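Local structure of sensor protein (Pseudomonas syringae pv. tomato, 2R8R) at residues Gly5-Phe10 / Gln154-Leu159; Met75-Leu80 / Ile110-Ala115; Leu87-Glu92 / Asp119-Val124; Gln127-Leu132 / Leu148-Leu153. The protein probably serves, through its N-terminal KdpD domain present here, as part of a membrane sensor kinase that uses ATP to phosphorylate a protein histidine. All coordinates share one frame; numbering follows the deposited sequence.

Contact 1 of 4, residues Gly5-Phe10 / Gln154-Leu159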
loop_
_atom_site.group_PDB
_atom_site.type_symbol
_atom_site.label_atom_id
_atom_site.label_comp_id
_atom_site.label_asym_id
_atom_site.label_seq_id
_atom_site.Cartn_x
_atom_site.Cartn_y
_atom_site.Cartn_z
ATOM N N GLY A 5 -16.746 -3.698 8.981
ATOM C CA GLY A 5 -15.824 -3.501 7.856
ATOM C C GLY A 5 -14.743 -4.567 7.906
ATOM O O GLY A 5 -14.226 -4.908 8.976
ATOM N N ARG A 6 -14.442 -5.122 6.745
ATOM C CA ARG A 6 -13.373 -6.114 6.580
ATOM C C ARG A 6 -12.190 -5.570 5.811
ATOM O O ARG A 6 -12.350 -5.041 4.702
ATOM C CB ARG A 6 -13.926 -7.329 5.852
ATOM C CG ARG A 6 -14.929 -8.080 6.711
ATOM C CD ARG A 6 -15.641 -9.140 5.925
ATOM N NE ARG A 6 -16.488 -9.948 6.812
ATOM C CZ ARG A 6 -17.207 -10.994 6.397
ATOM N NH1 ARG A 6 -17.165 -11.382 5.111
ATOM N NH2 ARG A 6 -17.931 -11.673 7.283
ATOM N N LEU A 7 -11.005 -5.746 6.408
ATOM C CA LEU A 7 -9.730 -5.377 5.800
ATOM C C LEU A 7 -9.082 -6.559 5.097
ATOM O O LEU A 7 -8.871 -7.606 5.713
ATOM C CB LEU A 7 -8.751 -4.896 6.884
ATOM C CG LEU A 7 -7.420 -4.240 6.461
ATOM C CD1 LEU A 7 -7.582 -2.988 5.509
ATOM C CD2 LEU A 7 -6.620 -3.918 7.749
ATOM N N LYS A 8 -8.719 -6.349 3.827
ATOM C CA LYS A 8 -7.847 -7.231 3.063
ATOM C C LYS A 8 -6.531 -6.507 2.720
ATOM O O LYS A 8 -6.536 -5.445 2.098
ATOM C CB LYS A 8 -8.557 -7.727 1.800
ATOM C CG LYS A 8 -7.771 -8.766 1.015
ATOM C CD LYS A 8 -8.515 -9.236 -0.218
ATOM C CE LYS A 8 -7.729 -10.404 -0.908
ATOM N NZ LYS A 8 -8.289 -10.925 -2.254
ATOM N N VAL A 9 -5.411 -7.093 3.146
ATOM C CA VAL A 9 -4.084 -6.547 2.907
ATOM C C VAL A 9 -3.416 -7.358 1.822
ATOM O O VAL A 9 -3.307 -8.576 1.951
ATOM C CB VAL A 9 -3.198 -6.619 4.178
ATOM C CG1 VAL A 9 -1.739 -5.989 3.951
ATOM C CG2 VAL A 9 -3.939 -6.004 5.374
ATOM N N PHE A 10 -2.990 -6.680 0.756
ATOM C CA PHE A 10 -2.096 -7.261 -0.260
ATOM C C PHE A 10 -0.678 -6.960 0.175
ATOM O O PHE A 10 -0.242 -5.822 0.108
ATOM C CB PHE A 10 -2.394 -6.688 -1.626
ATOM C CG PHE A 10 -3.784 -7.019 -2.131
ATOM C CD1 PHE A 10 -3.990 -8.082 -3.043
ATOM C CD2 PHE A 10 -4.901 -6.289 -1.694
ATOM C CE1 PHE A 10 -5.297 -8.376 -3.511
ATOM C CE2 PHE A 10 -6.208 -6.587 -2.163
ATOM C CZ PHE A 10 -6.398 -7.609 -3.080
ATOM N N GLN A 154 -2.018 -8.129 11.646
ATOM C CA GLN A 154 -2.438 -9.404 12.276
ATOM C C GLN A 154 -3.952 -9.524 12.426
ATOM O O GLN A 154 -4.519 -10.598 12.298
ATOM C CB GLN A 154 -1.787 -9.582 13.655
ATOM C CG GLN A 154 -0.284 -9.840 13.547
ATOM C CD GLN A 154 0.492 -9.665 14.861
ATOM O OE1 GLN A 154 -0.089 -9.394 15.921
ATOM N NE2 GLN A 154 1.826 -9.843 14.791
ATOM N N GLU A 155 -4.598 -8.406 12.699
ATOM C CA GLU A 155 -6.027 -8.399 12.869
ATOM C C GLU A 155 -6.788 -8.144 11.577
ATOM O O GLU A 155 -8.006 -8.019 11.617
ATOM C CB GLU A 155 -6.387 -7.385 13.950
ATOM C CG GLU A 155 -5.741 -7.782 15.277
ATOM C CD GLU A 155 -6.146 -6.909 16.410
ATOM O OE1 GLU A 155 -6.956 -5.979 16.195
ATOM O OE2 GLU A 155 -5.659 -7.163 17.530
ATOM N N ALA A 156 -6.084 -8.111 10.440
ATOM C CA ALA A 156 -6.727 -8.001 9.127
ATOM C C ALA A 156 -7.594 -9.234 8.895
ATOM O O ALA A 156 -7.204 -10.335 9.245
ATOM C CB ALA A 156 -5.692 -7.870 8.027
ATOM N N PHE A 157 -8.784 -9.045 8.352
ATOM C CA PHE A 157 -9.647 -10.153 8.025
ATOM C C PHE A 157 -8.971 -11.134 7.046
ATOM O O PHE A 157 -9.045 -12.343 7.207
ATOM C CB PHE A 157 -10.922 -9.626 7.399
ATOM C CG PHE A 157 -12.014 -10.627 7.341
ATOM C CD1 PHE A 157 -12.700 -10.983 8.489
ATOM C CD2 PHE A 157 -12.407 -11.181 6.141
ATOM C CE1 PHE A 157 -13.745 -11.899 8.440
ATOM C CE2 PHE A 157 -13.447 -12.101 6.096
ATOM C CZ PHE A 157 -14.101 -12.465 7.253
ATOM N N ASP A 158 -8.342 -10.586 6.018
ATOM C CA ASP A 158 -7.752 -11.359 4.942
ATOM C C ASP A 158 -6.358 -10.782 4.642
ATOM O O ASP A 158 -6.151 -9.579 4.677
ATOM C CB ASP A 158 -8.617 -11.215 3.659
ATOM C CG ASP A 158 -9.720 -12.273 3.505
ATOM O OD1 ASP A 158 -9.564 -13.466 3.940
ATOM O OD2 ASP A 158 -10.743 -11.898 2.845
ATOM N N LEU A 159 -5.419 -11.666 4.343
ATOM C CA LEU A 159 -4.111 -11.261 3.906
ATOM C C LEU A 159 -3.730 -12.075 2.685
ATOM O O LEU A 159 -3.847 -13.313 2.698
ATOM C CB LEU A 159 -3.079 -11.454 5.037
ATOM C CG LEU A 159 -1.658 -10.951 4.717
ATOM C CD1 LEU A 159 -1.283 -9.783 5.616
ATOM C CD2 LEU A 159 -0.659 -12.061 4.880
HETATM O O HOH W 1 -10.719 -6.625 9.117
#
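L7 and V9 of strand 7-12 grip the backbone of D158 where the edge strand 158-161 begins, in parallel register with K8 beside D158 and V9 beside L159. D158 N donates to L7 O (3.0 Å) in the carbonyl plane, and V9 N donates to D158 O (3.0 Å), tilted 29° from that plane. The tight part lies on the face carrying V9. V9 CG2, beside its own backbone N, packs on A156 CB at 3.7 Å, and V9 CB meets L159 CD1 at 4.0 Å. L7 and V9 also pack on strand 119-125, the other neighbour of strand 7-12 in this P-loop NTPase-type parallel sheet.

The solvent side is looser. R6, extended from CG to NE, lies over one face of the exposed F157 ring: CD stands 3.8 Å from the ring centroid in a CH-pi contact. Further along, the guanidinium plane is only 12° from that of the ring, with NE 3.5 Å from F157 CZ. A water accepts from both L7 N and F157 N, linking strand 7-12 to the loop residue F157 just ahead of the first direct bond. K8 rests CG on D158 CB, then runs away, leaving NZ 5.7 Å from D158 OD2.

The edge strand is thus joined by backbone bonds and apolar contact within, and outside by a CH-pi contact and aliphatic packing rather than by ion pairs.

Contact 2 of 4, residues Met75-Leu80 / Ile110-Ala115; sequences MDLDAL and IQELLA
L77, L80 and M75 meet L113 in a buried, apolar helix-to-helix contact: the first turn of helix 77-83, with M75 two residues ahead of it, packs against the last turns of helix 106-115. No hydrogen bond crosses between the two segments. L113 is the shared partner. Its CG lies 3.9 Å from L77 CD1, while its CD2 branch also reaches L80 CB at 4.0 Å and its CD1 branch faces the selenium of M75, a selenomethionine, at 4.3 Å. The two branches of L113 therefore serve different neighbours. L77 sets CG anti to its backbone N (chi1 -178°), which sends both methyl groups across the gap: CD1 goes to L113, and CD2 comes within 3.1 Å of E112 OE1, a tight, non-bonded approach.

Helix 106-115 is the crossover helix of the beta-alpha-beta unit formed with strands 87-90 and 119-125, and helix 77-83 leads straight into strand 87-90. The contact thus joins two helices that flank the parallel sheet of a P-loop NTPase-type domain. Beneath it, M75 and L80 rest on V90 and V88, and L113 on V120. H103, from a loop, touches both L77 and E112.

The start of helix 77-83 is fixed from within: D76 is its N-cap, with OD1 accepting from A79 N at 3.3 Å. That N-H comes from above the carboxylate plane, 72° out of it. L80 N, one residue on, bonds to D76 O at 3.1 Å.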
loop_
_atom_site.group_PDB
_atom_site.type_symbol
_atom_site.label_atom_id
_atom_site.label_comp_id
_atom_site.label_asym_id
_atom_site.label_seq_id
_atom_site.Cartn_x
_atom_site.Cartn_y
_atom_site.Cartn_z
HETATM N N MSE A 75 -6.082 10.963 0.900
HETATM C CA MSE A 75 -7.410 10.460 0.833
HETATM C C MSE A 75 -8.380 11.423 1.550
HETATM O O MSE A 75 -8.086 11.955 2.661
HETATM C CB MSE A 75 -7.424 9.115 1.508
HETATM C CG MSE A 75 -8.705 8.438 1.494
HETATM SE SE MSE A 75 -8.634 6.823 2.566
HETATM C CE MSE A 75 -8.199 7.555 4.239
ATOM N N ASP A 76 -9.508 11.663 0.886
ATOM C CA ASP A 76 -10.552 12.479 1.441
ATOM C C ASP A 76 -11.456 11.627 2.321
ATOM O O ASP A 76 -12.538 11.237 1.935
ATOM C CB ASP A 76 -11.327 13.162 0.333
ATOM C CG ASP A 76 -12.247 14.228 0.842
ATOM O OD1 ASP A 76 -12.386 14.403 2.068
ATOM O OD2 ASP A 76 -12.820 14.922 -0.001
ATOM N N LEU A 77 -10.989 11.381 3.533
ATOM C CA LEU A 77 -11.642 10.517 4.496
ATOM C C LEU A 77 -13.087 10.960 4.799
ATOM O O LEU A 77 -14.016 10.139 4.832
ATOM C CB LEU A 77 -10.808 10.516 5.782
ATOM C CG LEU A 77 -11.249 9.647 6.972
ATOM C CD1 LEU A 77 -11.366 8.156 6.572
ATOM C CD2 LEU A 77 -10.261 9.859 8.170
ATOM N N ASP A 78 -13.244 12.258 5.031
ATOM C CA ASP A 78 -14.522 12.871 5.320
ATOM C C ASP A 78 -15.518 12.634 4.204
ATOM O O ASP A 78 -16.616 12.298 4.466
ATOM C CB ASP A 78 -14.369 14.391 5.503
ATOM C CG ASP A 78 -13.742 14.765 6.826
ATOM O OD1 ASP A 78 -13.072 13.896 7.414
ATOM O OD2 ASP A 78 -13.916 15.932 7.282
ATOM N N ALA A 79 -15.125 12.804 2.955
ATOM C CA ALA A 79 -16.028 12.527 1.848
ATOM C C ALA A 79 -16.363 11.040 1.748
ATOM O O ALA A 79 -17.497 10.697 1.396
ATOM C CB ALA A 79 -15.457 13.051 0.529
ATOM N N LEU A 80 -15.394 10.159 2.044
ATOM C CA LEU A 80 -15.624 8.720 1.956
ATOM C C LEU A 80 -16.622 8.274 3.023
ATOM O O LEU A 80 -17.453 7.406 2.778
ATOM C CB LEU A 80 -14.299 7.916 2.069
ATOM C CG LEU A 80 -13.296 8.054 0.902
ATOM C CD1 LEU A 80 -11.905 7.575 1.304
ATOM C CD2 LEU A 80 -13.789 7.420 -0.391
ATOM N N ILE A 110 -8.092 4.139 7.860
ATOM C CA ILE A 110 -8.639 2.842 7.553
ATOM C C ILE A 110 -9.469 2.267 8.694
ATOM O O ILE A 110 -10.558 1.755 8.467
ATOM C CB ILE A 110 -7.500 1.844 7.130
ATOM C CG1 ILE A 110 -6.995 2.228 5.729
ATOM C CG2 ILE A 110 -8.003 0.438 7.201
ATOM C CD1 ILE A 110 -5.675 1.620 5.301
ATOM N N GLN A 111 -8.977 2.347 9.918
ATOM C CA GLN A 111 -9.741 1.794 11.031
ATOM C C GLN A 111 -11.078 2.513 11.117
ATOM O O GLN A 111 -12.070 1.888 11.385
ATOM C CB GLN A 111 -8.991 1.870 12.395
ATOM C CG GLN A 111 -7.691 1.076 12.566
ATOM C CD GLN A 111 -7.841 -0.407 12.325
ATOM O OE1 GLN A 111 -8.779 -1.036 12.817
ATOM N NE2 GLN A 111 -6.896 -0.992 11.578
ATOM N N GLU A 112 -11.092 3.821 10.875
ATOM C CA GLU A 112 -12.322 4.625 10.916
ATOM C C GLU A 112 -13.349 4.237 9.860
ATOM O O GLU A 112 -14.540 4.210 10.132
ATOM C CB GLU A 112 -12.042 6.137 10.774
ATOM C CG GLU A 112 -13.217 6.969 11.227
ATOM C CD GLU A 112 -13.003 8.457 11.215
ATOM O OE1 GLU A 112 -12.068 8.943 10.548
ATOM O OE2 GLU A 112 -13.815 9.159 11.887
ATOM N N LEU A 113 -12.879 3.968 8.648
ATOM C CA LEU A 113 -13.741 3.461 7.569
ATOM C C LEU A 113 -14.312 2.127 7.983
ATOM O O LEU A 113 -15.469 1.885 7.802
ATOM C CB LEU A 113 -12.944 3.272 6.264
ATOM C CG LEU A 113 -12.383 4.545 5.613
ATOM C CD1 LEU A 113 -11.317 4.167 4.615
ATOM C CD2 LEU A 113 -13.556 5.349 4.996
ATOM N N LEU A 114 -13.464 1.261 8.527
ATOM C CA LEU A 114 -13.855 -0.079 8.941
ATOM C C LEU A 114 -14.894 -0.068 10.079
ATOM O O LEU A 114 -15.814 -0.884 10.073
ATOM C CB LEU A 114 -12.616 -0.872 9.355
ATOM C CG LEU A 114 -11.589 -1.298 8.294
ATOM C CD1 LEU A 114 -10.324 -1.892 9.027
ATOM C CD2 LEU A 114 -12.203 -2.277 7.386
ATOM N N ALA A 115 -14.757 0.882 11.019
ATOM C CA ALA A 115 -15.734 1.065 12.112
ATOM C C ALA A 115 -17.081 1.571 11.592
ATOM O O ALA A 115 -18.104 1.314 12.206
ATOM C CB ALA A 115 -15.189 2.001 13.217
#

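Contact 3 of 4, residues Leu87-Glu92 / Asp119-Val124; sequences LVLVDE and DVYTTV
L87 to V90 run beside D119 to T122 as neighbouring parallel strands, their short axes inclined by 22°. The backbone ladder is regular at first: V88 N donates to D119 O (2.7 Å), Y121 N to V88 O (3.0 Å), and V90 N to Y121 O (2.9 Å).

Side-chain hydroxyls then take over. T122 OG1 donates to V90 O at 2.6 Å, almost in line with the carbonyl bond. T123 holds its hydroxyl between its backbone N and carbonyl carbon (chi1 65°); there OG1 donates to D91 OD1 at 2.6 Å, on the anti lone pair, and accepts from E92 N at 3.0 Å. One hydroxyl therefore fixes both the carboxylate and the backbone leaving the strand.

Apolar packing differs on the two faces. On one, L87 crosses Y121 at about a right angle and sets CD1 over the ring face, 3.8 Å from the centroid, a CH-pi contact; L89 lies alongside Y121, with CD2 against CB. On the other, V90 packs on V120, under I110 of the connecting helix 106-115. The two strands and that helix form a beta-alpha-beta unit.

D91 OD1 also bonds to T20 OG1 of a probable P-loop, and OD2 to E43 N. An acidic D91-E92 pair after the hydrophobic strand is consistent with a Walker B motif, and a sulfate lies about 6 Å from the D91 side chain. T123, with T20 and E43, probably fixes the orientation of D91 beside the likely nucleotide-phosphate site.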
loop_
_atom_site.group_PDB
_atom_site.type_symbol
_atom_site.label_atom_id
_atom_site.label_comp_id
_atom_site.label_asym_id
_atom_site.label_seq_id
_atom_site.Cartn_x
_atom_site.Cartn_y
_atom_site.Cartn_z
ATOM N N LEU A 87 -16.875 -0.689 -0.452
ATOM C CA LEU A 87 -15.448 -1.048 -0.477
ATOM C C LEU A 87 -14.626 0.165 -0.841
ATOM O O LEU A 87 -14.898 0.822 -1.846
ATOM C CB LEU A 87 -15.183 -2.120 -1.525
ATOM C CG LEU A 87 -13.735 -2.637 -1.753
ATOM C CD1 LEU A 87 -13.092 -3.161 -0.443
ATOM C CD2 LEU A 87 -13.718 -3.701 -2.843
ATOM N N VAL A 88 -13.622 0.484 -0.019
ATOM C CA VAL A 88 -12.655 1.555 -0.351
ATOM C C VAL A 88 -11.264 0.966 -0.594
ATOM O O VAL A 88 -10.778 0.125 0.171
ATOM C CB VAL A 88 -12.621 2.712 0.698
ATOM C CG1 VAL A 88 -11.632 3.803 0.292
ATOM C CG2 VAL A 88 -13.993 3.325 0.827
ATOM N N LEU A 89 -10.658 1.390 -1.704
ATOM C CA LEU A 89 -9.293 1.012 -2.042
ATOM C C LEU A 89 -8.308 2.061 -1.550
ATOM O O LEU A 89 -8.439 3.270 -1.859
ATOM C CB LEU A 89 -9.136 0.834 -3.554
ATOM C CG LEU A 89 -10.236 0.002 -4.199
ATOM C CD1 LEU A 89 -9.877 -0.159 -5.675
ATOM C CD2 LEU A 89 -10.412 -1.327 -3.479
ATOM N N VAL A 90 -7.351 1.591 -0.758
ATOM C CA VAL A 90 -6.386 2.458 -0.039
ATOM C C VAL A 90 -4.958 1.881 -0.139
ATOM O O VAL A 90 -4.611 0.941 0.585
ATOM C CB VAL A 90 -6.767 2.618 1.448
ATOM C CG1 VAL A 90 -5.733 3.537 2.204
ATOM C CG2 VAL A 90 -8.218 3.141 1.595
ATOM N N ASP A 91 -4.160 2.413 -1.075
ATOM C CA ASP A 91 -2.740 2.077 -1.172
ATOM C C ASP A 91 -1.977 2.531 0.062
ATOM O O ASP A 91 -2.337 3.518 0.688
ATOM C CB ASP A 91 -2.108 2.664 -2.450
ATOM C CG ASP A 91 -1.933 1.617 -3.543
ATOM O OD1 ASP A 91 -1.445 0.499 -3.231
ATOM O OD2 ASP A 91 -2.261 1.914 -4.712
ATOM N N GLU A 92 -0.961 1.765 0.438
ATOM C CA GLU A 92 0.036 2.196 1.406
ATOM C C GLU A 92 -0.424 2.335 2.858
ATOM O O GLU A 92 -0.546 3.440 3.390
ATOM C CB GLU A 92 0.768 3.440 0.887
ATOM C CG GLU A 92 1.560 3.039 -0.373
ATOM C CD GLU A 92 2.321 4.158 -1.082
ATOM O OE1 GLU A 92 2.463 5.288 -0.513
ATOM O OE2 GLU A 92 2.785 3.865 -2.227
ATOM N N ASP A 119 -15.805 -1.798 3.915
ATOM C CA ASP A 119 -14.701 -2.713 3.621
ATOM C C ASP A 119 -13.530 -1.939 3.035
ATOM O O ASP A 119 -13.717 -0.940 2.331
ATOM C CB ASP A 119 -15.144 -3.808 2.625
ATOM C CG ASP A 119 -16.229 -4.724 3.191
ATOM O OD1 ASP A 119 -16.207 -5.055 4.400
ATOM O OD2 ASP A 119 -17.103 -5.126 2.405
ATOM N N VAL A 120 -12.322 -2.408 3.336
ATOM C CA VAL A 120 -11.115 -1.811 2.825
ATOM C C VAL A 120 -10.144 -2.829 2.234
ATOM O O VAL A 120 -9.866 -3.872 2.837
ATOM C CB VAL A 120 -10.381 -0.941 3.892
ATOM C CG1 VAL A 120 -9.092 -0.395 3.279
ATOM C CG2 VAL A 120 -11.281 0.233 4.409
ATOM N N TYR A 121 -9.639 -2.519 1.036
ATOM C CA TYR A 121 -8.474 -3.230 0.446
ATOM C C TYR A 121 -7.285 -2.286 0.572
ATOM O O TYR A 121 -7.420 -1.082 0.372
ATOM C CB TYR A 121 -8.679 -3.544 -1.048
ATOM C CG TYR A 121 -9.650 -4.669 -1.414
ATOM C CD1 TYR A 121 -10.418 -5.316 -0.468
ATOM C CD2 TYR A 121 -9.807 -5.055 -2.762
ATOM C CE1 TYR A 121 -11.322 -6.328 -0.828
ATOM C CE2 TYR A 121 -10.691 -6.069 -3.123
ATOM C CZ TYR A 121 -11.439 -6.708 -2.144
ATOM O OH TYR A 121 -12.297 -7.723 -2.518
ATOM N N THR A 122 -6.131 -2.836 0.934
ATOM C CA THR A 122 -4.921 -2.031 1.123
ATOM C C THR A 122 -3.685 -2.800 0.695
ATOM O O THR A 122 -3.725 -4.005 0.525
ATOM C CB THR A 122 -4.788 -1.497 2.621
ATOM O OG1 THR A 122 -3.827 -0.435 2.671
ATOM C CG2 THR A 122 -4.382 -2.603 3.613
ATOM N N THR A 123 -2.595 -2.078 0.494
ATOM C CA THR A 123 -1.302 -2.670 0.138
ATOM C C THR A 123 -0.256 -2.245 1.161
ATOM O O THR A 123 -0.334 -1.153 1.728
ATOM C CB THR A 123 -0.874 -2.206 -1.233
ATOM O OG1 THR A 123 -0.660 -0.801 -1.172
ATOM C CG2 THR A 123 -1.975 -2.515 -2.276
ATOM N N VAL A 124 0.711 -3.119 1.417
ATOM C CA VAL A 124 1.834 -2.767 2.231
ATOM C C VAL A 124 3.037 -3.630 1.857
ATOM O O VAL A 124 2.880 -4.820 1.551
ATOM C CB VAL A 124 1.499 -2.929 3.720
ATOM C CG1 VAL A 124 1.466 -4.443 4.144
ATOM C CG2 VAL A 124 2.460 -2.077 4.595
#

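Contact 4 of 4, residues Gln127-Leu132 / Leu148-Leu153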
loop_
_atom_site.group_PDB
_atom_site.type_symbol
_atom_site.label_atom_id
_atom_site.label_comp_id
_atom_site.label_asym_id
_atom_site.label_seq_id
_atom_site.Cartn_x
_atom_site.Cartn_y
_atom_site.Cartn_z
ATOM N N GLN A 127 8.650 -4.372 4.848
ATOM C CA GLN A 127 9.649 -3.556 5.578
ATOM C C GLN A 127 9.076 -2.607 6.632
ATOM O O GLN A 127 9.785 -2.197 7.572
ATOM C CB GLN A 127 10.464 -2.705 4.592
ATOM C CG GLN A 127 9.614 -1.730 3.806
ATOM C CD GLN A 127 10.355 -1.012 2.706
ATOM O OE1 GLN A 127 10.979 0.008 2.995
ATOM N NE2 GLN A 127 10.271 -1.513 1.423
ATOM N N HIS A 128 7.803 -2.245 6.455
ATOM C CA HIS A 128 7.129 -1.286 7.315
ATOM C C HIS A 128 6.693 -1.842 8.639
ATOM O O HIS A 128 6.467 -1.093 9.571
ATOM C CB HIS A 128 5.945 -0.657 6.584
ATOM C CG HIS A 128 6.346 0.079 5.349
ATOM N ND1 HIS A 128 6.956 1.319 5.382
ATOM C CD2 HIS A 128 6.270 -0.274 4.047
ATOM C CE1 HIS A 128 7.211 1.708 4.150
ATOM N NE2 HIS A 128 6.804 0.759 3.320
ATOM N N LEU A 129 6.610 -3.152 8.761
ATOM C CA LEU A 129 6.236 -3.741 10.037
ATOM C C LEU A 129 7.226 -3.376 11.155
ATOM O O LEU A 129 8.430 -3.582 10.995
ATOM C CB LEU A 129 6.127 -5.255 9.907
ATOM C CG LEU A 129 4.922 -5.693 9.070
ATOM C CD1 LEU A 129 4.943 -7.203 8.889
ATOM C CD2 LEU A 129 3.608 -5.219 9.739
ATOM N N GLU A 130 6.695 -2.881 12.283
ATOM C CA GLU A 130 7.513 -2.476 13.440
ATOM C C GLU A 130 8.552 -3.509 13.895
ATOM O O GLU A 130 9.732 -3.192 14.032
ATOM C CB GLU A 130 6.616 -2.119 14.633
ATOM C CG GLU A 130 6.403 -0.636 14.825
ATOM C CD GLU A 130 5.329 -0.321 15.866
ATOM O OE1 GLU A 130 4.977 -1.188 16.702
ATOM O OE2 GLU A 130 4.824 0.812 15.828
ATOM N N SER A 131 8.089 -4.744 14.112
ATOM C CA SER A 131 8.942 -5.865 14.532
ATOM C C SER A 131 10.159 -6.119 13.637
ATOM O O SER A 131 11.144 -6.697 14.092
ATOM C CB SER A 131 8.114 -7.140 14.570
ATOM O OG SER A 131 7.603 -7.427 13.273
ATOM N N LEU A 132 10.076 -5.687 12.375
ATOM C CA LEU A 132 11.096 -5.928 11.341
ATOM C C LEU A 132 11.977 -4.689 11.024
ATOM O O LEU A 132 12.844 -4.777 10.151
ATOM C CB LEU A 132 10.383 -6.400 10.041
ATOM C CG LEU A 132 9.640 -7.755 10.080
ATOM C CD1 LEU A 132 8.988 -8.133 8.729
ATOM C CD2 LEU A 132 10.591 -8.890 10.555
ATOM N N LEU A 148 4.372 0.477 10.714
ATOM C CA LEU A 148 3.012 -0.060 10.939
ATOM C C LEU A 148 3.055 -1.015 12.145
ATOM O O LEU A 148 3.912 -1.889 12.214
ATOM C CB LEU A 148 2.526 -0.812 9.680
ATOM C CG LEU A 148 1.122 -1.396 9.735
ATOM C CD1 LEU A 148 0.089 -0.224 9.650
ATOM C CD2 LEU A 148 0.895 -2.505 8.674
ATOM N N PRO A 149 2.173 -0.817 13.129
ATOM C CA PRO A 149 2.173 -1.809 14.205
ATOM C C PRO A 149 1.749 -3.148 13.650
ATOM O O PRO A 149 0.809 -3.226 12.817
ATOM C CB PRO A 149 1.154 -1.257 15.224
ATOM C CG PRO A 149 1.049 0.189 14.918
ATOM C CD PRO A 149 1.209 0.258 13.396
ATOM N N ASP A 150 2.459 -4.186 14.070
ATOM C CA ASP A 150 2.194 -5.524 13.559
ATOM C C ASP A 150 0.719 -5.930 13.731
ATOM O O ASP A 150 0.144 -6.563 12.853
ATOM C CB ASP A 150 3.111 -6.526 14.233
ATOM C CG ASP A 150 4.569 -6.285 13.898
ATOM O OD1 ASP A 150 5.010 -5.127 14.022
ATOM O OD2 ASP A 150 5.268 -7.254 13.513
ATOM N N TRP A 151 0.113 -5.533 14.848
ATOM C CA TRP A 151 -1.278 -5.890 15.155
ATOM C C TRP A 151 -2.289 -5.378 14.132
ATOM O O TRP A 151 -3.312 -6.007 13.937
ATOM C CB TRP A 151 -1.674 -5.466 16.585
ATOM C CG TRP A 151 -1.796 -3.996 16.764
ATOM C CD1 TRP A 151 -0.880 -3.174 17.315
ATOM C CD2 TRP A 151 -2.905 -3.164 16.360
ATOM N NE1 TRP A 151 -1.342 -1.879 17.304
ATOM C CE2 TRP A 151 -2.578 -1.842 16.721
ATOM C CE3 TRP A 151 -4.156 -3.419 15.766
ATOM C CZ2 TRP A 151 -3.447 -0.768 16.500
ATOM C CZ3 TRP A 151 -5.022 -2.361 15.548
ATOM C CH2 TRP A 151 -4.667 -1.052 15.910
ATOM N N VAL A 152 -1.993 -4.274 13.450
ATOM C CA VAL A 152 -2.881 -3.750 12.392
ATOM C C VAL A 152 -3.009 -4.779 11.265
ATOM O O VAL A 152 -4.124 -5.069 10.750
ATOM C CB VAL A 152 -2.432 -2.376 11.832
ATOM C CG1 VAL A 152 -3.253 -2.004 10.609
ATOM C CG2 VAL A 152 -2.605 -1.299 12.853
ATOM N N LEU A 153 -1.873 -5.367 10.914
ATOM C CA LEU A 153 -1.859 -6.416 9.894
ATOM C C LEU A 153 -2.375 -7.772 10.407
ATOM O O LEU A 153 -3.077 -8.472 9.682
ATOM C CB LEU A 153 -0.456 -6.527 9.286
ATOM C CG LEU A 153 -0.276 -7.552 8.181
ATOM C CD1 LEU A 153 0.802 -7.120 7.263
ATOM C CD2 LEU A 153 0.076 -8.903 8.810
#
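S131 and D150 form the polar heart of the contact. S131 N donates to D150 OD1 at 3.1 Å, nearly straight (171°) and on the syn lone pair. S131 OG and D150 OD2 are modelled 2.4 Å apart, a bond too short to be taken at face value. With CG anti to the carbonyl carbon (chi1 -65°), D150 turns its carboxylate to the serine: the bond from S131 N holds OD1, and OD2 lies toward S131 OG.

Beside it the backbones join through L148: its N donates to H128 O at 2.9 Å from above the carbonyl plane, and its O accepts from E130 N at 3.0 Å. This pair makes a single bridge, with L129 facing L148. On the buried side L129 and L148 lie side by side, their CD2 methyl groups 4.0 Å apart, and the same L129 methyl reaches L153 CD1 at 4.2 Å. On the exposed side the extended E130 lays its carboxylate across P149, OE2 standing 3.9 Å from CG.

The next shell steadies these groups. L132 N bonds to L129 O and closes the turn that carries S131, while H128 ND1 is hydrogen-bonded to E146 O. Around the contact, W107 of helix 106-115 packs on L148, P149 and V152 and meets the W151 ring edge to face, and T207 of helix 194-209 touches L129. The loop after strand 119-125 is tied to helix 150-154, with helix 106-115 packing on the latter and helix 194-209 on the loop.

Overall arrangement
Contacts 1 and 3 pair strands on either side of the junction between strands 119-125 and 7-12 in one parallel sheet: K8 O lies 2.9 Å from T122 N, and the centres are 9 Å apart. Contact 2 covers a face of this sheet, with I110 CD1 3.6 Å from V90 CG1. Contact 4 lies toward the C-terminal end of strand 119-125; L153 CG lies 3.5 Å from L159 CD1 of contact 1. Contacts 2 and 4 are farthest apart, centres about 21 Å. The probable P-loop follows strand 7-12: D91 of contact 3 touches it, its side chain about 6 Å from a bound sulfate, while V9 and H128 lie near it.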